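Local coordinates for protein CrmK (Actinoalloteichus sp. WH1-2216-6, PDB 5I1V) that probably acts as an oxidase with covalently bound FAD in the recycling of shunt products during caerulomycin biosynthesis, at residues A[390-393]-A[394-398]; A[108-111]-A[112-116]. All coordinates share one frame; numbering follows the deposited sequence. Where two conformers were deposited one is given.

Contact 1 of 2, residues A[390-393]-A[394-398]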
loop_
_atom_site.group_PDB
_atom_site.type_symbol
_atom_site.label_atom_id
_atom_site.label_comp_id
_atom_site.label_asym_id
_atom_site.label_seq_id
_atom_site.Cartn_x
_atom_site.Cartn_y
_atom_site.Cartn_z
ATOM N N ALA A 390 -2.851 -12.850 -33.472
ATOM C CA ALA A 390 -2.999 -14.306 -33.402
ATOM C C ALA A 390 -2.047 -14.938 -32.413
ATOM O O ALA A 390 -2.301 -16.066 -31.950
ATOM C CB ALA A 390 -2.753 -14.914 -34.763
ATOM N N ALA A 391 -0.957 -14.229 -32.098
ATOM C CA ALA A 391 0.133 -14.818 -31.339
ATOM C C ALA A 391 -0.185 -14.934 -29.844
ATOM O O ALA A 391 0.514 -15.672 -29.151
ATOM C CB ALA A 391 1.434 -14.046 -31.545
ATOM N N THR A 392 -1.247 -14.254 -29.382
ATOM C CA THR A 392 -1.726 -14.343 -27.986
ATOM C C THR A 392 -3.244 -14.520 -27.931
ATOM O O THR A 392 -3.929 -14.345 -28.928
ATOM C CB THR A 392 -1.284 -13.096 -27.131
ATOM O OG1 THR A 392 -1.604 -11.902 -27.837
ATOM C CG2 THR A 392 0.211 -13.126 -26.930
ATOM N N ALA A 393 -3.767 -14.916 -26.775
ATOM C CA ALA A 393 -5.158 -15.218 -26.640
ATOM C C ALA A 393 -6.010 -13.951 -26.393
ATOM O O ALA A 393 -7.211 -13.948 -26.657
ATOM C CB ALA A 393 -5.368 -16.228 -25.534
ATOM N N VAL A 394 -5.398 -12.883 -25.916
ATOM C CA VAL A 394 -6.143 -11.662 -25.583
ATOM C C VAL A 394 -6.783 -11.017 -26.812
ATOM O O VAL A 394 -6.096 -10.818 -27.835
ATOM C CB VAL A 394 -5.250 -10.563 -24.950
ATOM C CG1 VAL A 394 -6.116 -9.398 -24.477
ATOM C CG2 VAL A 394 -4.486 -11.084 -23.770
ATOM N N PRO A 395 -8.081 -10.639 -26.723
ATOM C CA PRO A 395 -8.654 -9.811 -27.784
ATOM C C PRO A 395 -7.875 -8.531 -27.963
ATOM O O PRO A 395 -7.389 -7.948 -27.006
ATOM C CB PRO A 395 -10.050 -9.461 -27.237
ATOM C CG PRO A 395 -10.409 -10.645 -26.430
ATOM C CD PRO A 395 -9.128 -10.974 -25.724
ATOM N N ARG A 396 -7.703 -8.112 -29.191
ATOM C CA ARG A 396 -7.083 -6.836 -29.419
ATOM C C ARG A 396 -7.958 -6.028 -30.359
ATOM O O ARG A 396 -8.834 -6.573 -30.987
ATOM C CB ARG A 396 -5.668 -7.058 -29.913
ATOM C CG ARG A 396 -4.754 -7.413 -28.725
ATOM C CD ARG A 396 -3.368 -7.685 -29.160
ATOM N NE ARG A 396 -2.673 -8.633 -28.309
ATOM C CZ ARG A 396 -1.567 -8.384 -27.606
ATOM N NH1 ARG A 396 -1.001 -7.195 -27.601
ATOM N NH2 ARG A 396 -1.005 -9.360 -26.934
ATOM N N GLY A 397 -7.710 -4.746 -30.470
ATOM C CA GLY A 397 -8.511 -3.937 -31.384
ATOM C C GLY A 397 -9.126 -2.738 -30.710
ATOM O O GLY A 397 -9.432 -1.753 -31.376
ATOM N N ALA A 398 -9.318 -2.802 -29.397
ATOM C CA ALA A 398 -9.825 -1.632 -28.670
ATOM C C ALA A 398 -8.843 -0.468 -28.744
ATOM O O ALA A 398 -7.630 -0.645 -28.690
ATOM C CB ALA A 398 -10.138 -1.988 -27.226
HETATM O O HOH W 1 -3.759 -11.140 -29.068
#

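Contact 2 of 2, residues A[108-111]-A[112-116]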
loop_
_atom_site.group_PDB
_atom_site.type_symbol
_atom_site.label_atom_id
_atom_site.label_comp_id
_atom_site.label_asym_id
_atom_site.label_seq_id
_atom_site.Cartn_x
_atom_site.Cartn_y
_atom_site.Cartn_z
ATOM N N TYR A 108 6.924 -4.304 -9.275
ATOM C CA TYR A 108 7.474 -3.130 -9.917
ATOM C C TYR A 108 8.662 -2.596 -9.127
ATOM O O TYR A 108 9.672 -2.185 -9.717
ATOM C CB TYR A 108 6.468 -2.014 -10.050
ATOM C CG TYR A 108 5.327 -2.262 -11.005
ATOM C CD1 TYR A 108 5.439 -3.154 -12.064
ATOM C CD2 TYR A 108 4.126 -1.554 -10.859
ATOM C CE1 TYR A 108 4.376 -3.359 -12.933
ATOM C CE2 TYR A 108 3.065 -1.745 -11.736
ATOM C CZ TYR A 108 3.203 -2.656 -12.766
ATOM O OH TYR A 108 2.169 -2.865 -13.642
ATOM N N ARG A 109 8.537 -2.591 -7.804
ATOM C CA ARG A 109 9.570 -2.047 -6.955
ATOM C C ARG A 109 10.819 -2.877 -7.060
ATOM O O ARG A 109 11.890 -2.322 -7.157
ATOM C CB ARG A 109 9.134 -1.996 -5.489
ATOM C CG ARG A 109 8.297 -0.783 -5.160
ATOM C CD ARG A 109 8.315 -0.595 -3.655
ATOM N NE ARG A 109 7.244 -1.369 -3.092
ATOM C CZ ARG A 109 6.071 -0.861 -2.721
ATOM N NH1 ARG A 109 5.819 0.450 -2.819
ATOM N NH2 ARG A 109 5.141 -1.675 -2.231
ATOM N N VAL A 110 10.686 -4.198 -7.062
ATOM C CA VAL A 110 11.848 -5.071 -7.190
ATOM C C VAL A 110 12.564 -4.925 -8.546
ATOM O O VAL A 110 13.793 -4.804 -8.618
ATOM C CB VAL A 110 11.459 -6.542 -6.967
ATOM C CG1 VAL A 110 12.640 -7.460 -7.245
ATOM C CG2 VAL A 110 11.000 -6.734 -5.514
ATOM N N LEU A 111 11.802 -5.022 -9.622
ATOM C CA LEU A 111 12.326 -4.923 -10.973
ATOM C C LEU A 111 13.004 -3.595 -11.204
ATOM O O LEU A 111 14.116 -3.556 -11.734
ATOM C CB LEU A 111 11.242 -5.102 -12.023
ATOM C CG LEU A 111 10.702 -6.513 -12.138
ATOM C CD1 LEU A 111 9.800 -6.645 -13.374
ATOM C CD2 LEU A 111 11.792 -7.567 -12.136
ATOM N N TYR A 112 12.382 -2.518 -10.760
ATOM C CA TYR A 112 12.863 -1.233 -11.056
ATOM C C TYR A 112 14.082 -0.868 -10.223
ATOM O O TYR A 112 15.080 -0.468 -10.769
ATOM C CB TYR A 112 11.757 -0.152 -10.910
ATOM C CG TYR A 112 12.298 1.131 -11.471
ATOM C CD1 TYR A 112 12.447 1.302 -12.833
ATOM C CD2 TYR A 112 12.803 2.121 -10.623
ATOM C CE1 TYR A 112 13.002 2.468 -13.357
ATOM C CE2 TYR A 112 13.358 3.282 -11.133
ATOM C CZ TYR A 112 13.453 3.475 -12.481
ATOM O OH TYR A 112 14.033 4.660 -12.919
ATOM N N LYS A 113 14.038 -1.034 -8.913
ATOM C CA LYS A 113 15.167 -0.588 -8.104
ATOM C C LYS A 113 16.397 -1.476 -8.371
ATOM O O LYS A 113 17.514 -0.994 -8.456
ATOM C CB LYS A 113 14.826 -0.547 -6.632
ATOM C CG LYS A 113 13.751 0.484 -6.295
ATOM C CD LYS A 113 13.592 0.661 -4.806
ATOM C CE LYS A 113 12.344 1.444 -4.485
ATOM N NZ LYS A 113 12.380 1.846 -3.049
ATOM N N ASN A 114 16.184 -2.764 -8.546
ATOM C CA ASN A 114 17.324 -3.661 -8.710
ATOM C C ASN A 114 17.928 -3.741 -10.114
ATOM O O ASN A 114 19.140 -4.021 -10.268
ATOM C CB ASN A 114 16.975 -5.051 -8.226
ATOM C CG ASN A 114 16.780 -5.084 -6.736
ATOM O OD1 ASN A 114 17.735 -4.978 -5.979
ATOM N ND2 ASN A 114 15.547 -5.208 -6.307
ATOM N N TYR A 115 17.090 -3.543 -11.114
ATOM C CA TYR A 115 17.528 -3.727 -12.498
ATOM C C TYR A 115 17.239 -2.593 -13.435
ATOM O O TYR A 115 17.805 -2.554 -14.549
ATOM C CB TYR A 115 16.939 -5.013 -13.057
ATOM C CG TYR A 115 17.021 -6.246 -12.150
ATOM C CD1 TYR A 115 18.169 -7.002 -12.071
ATOM C CD2 TYR A 115 15.929 -6.635 -11.380
ATOM C CE1 TYR A 115 18.246 -8.151 -11.271
ATOM C CE2 TYR A 115 15.979 -7.786 -10.578
ATOM C CZ TYR A 115 17.156 -8.522 -10.511
ATOM O OH TYR A 115 17.200 -9.666 -9.723
ATOM N N GLY A 116 16.337 -1.706 -13.030
ATOM C CA GLY A 116 16.006 -0.561 -13.825
ATOM C C GLY A 116 14.984 -0.844 -14.914
ATOM O O GLY A 116 14.820 -0.040 -15.838
#

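Contact 1 of 2, residues A[390-393]-A[394-398]
Arg396 sets the edge of its guanidinium group against Thr392 OG1, its side chain crossing that of the threonine at about a right angle. NH2 donates to Thr392 OG1 at 2.8 Å with an N-H...O angle of 148°, the oxygen lying somewhat tilted from the guanidinium plane. Thr392 can receive it because chi1 of 49° places OG1 between the backbone N and the carbonyl carbon, within reach of the arginine NH2. A water bridges the two side chains a second time: Arg396 NE donates to it at 2.8 Å, in the plane of the guanidinium, and it lies 2.6 Å from Thr392 OG1. The same water can donate to Val394 O (2.7 Å), so a backbone carbonyl of the loop joins both side chains. Beyond CG the arginine runs extended as far as NE, which carries its head back to a residue four positions earlier. Two further partners fix the guanidinium: NH2 forms a salt bridge with Asp150, and NH1 donates to Val384 O. With an alanine here, Asp150 would probably be left without its positive mate, and Thr392 OG1 and the water would each lose a donor, leaving the threonine hydroxyl less firmly held. The backbone of Ala393 is held as well: its N donates to Thr187 OG1 and its O accepts from Asn474 ND2. This is an i, i+4 cross-link in the loop that follows a short 3-10 segment between strands 374-379 and 400-408, with Val394 in a second-shell position near the FAD-binding Tyr446.

Contact 2 of 2, residues A[108-111]-A[112-116]
The Tyr115 ring turns an edge toward Leu111 O, which lies near the ring plane 3.6 Å from CD2, while Asn114 CB sits over one face, offset toward the rim. The Asn114 amide is nearly coplanar with its acceptor: ND2 donates to Val110 O at 2.9 Å, on a lone pair in the carbonyl plane. The ordinary helical bond from Asn114 N reaches this oxygen too, but from above that plane, so two N-H groups of one residue grip a single carbonyl. With chi1 at -68°, CG lies beside the backbone N, and the amide folds back along the helix to reach it. Leu111 CD2 packs against Tyr115 CD2 at 4.3 Å. Leu111 O takes Tyr115 N and, weakly, Gly116 N, which also donates to Tyr112 O at 2.9 Å; Gly116 has positive phi and ends the helix. The Tyr115 ring also meets that of Phe96 edge-to-face. The other end of the Asn114 amide, OD1, is hydrogen-bonded to Tyr38 and Ser83 of the second subunit. Donating through ND2 and accepting through OD1, this amide is likely to be fixed in rotation and to link the helix's last turn to the dimer interface.

In the fold
Contact 2 precedes contact 1 in the chain. Their centres are 28 Å apart and their nearest atoms about 15 Å apart, so they do not touch, yet each has one side chain in the second shell of the bound FAD. In 390-398 the Val394 side chain is about 9 Å from the cofactor and about 6 Å from that of Tyr446, an FAD-binding residue. In 108-116 the Tyr108 side chain is about 7 Å from FAD and about 5 Å from that of the FAD-binding His132. Contact 1 lies in the loop joining two strands of the eight-stranded antiparallel sheet, whereas contact 2, in the C-terminal part of helix 104-115, also faces the second subunit.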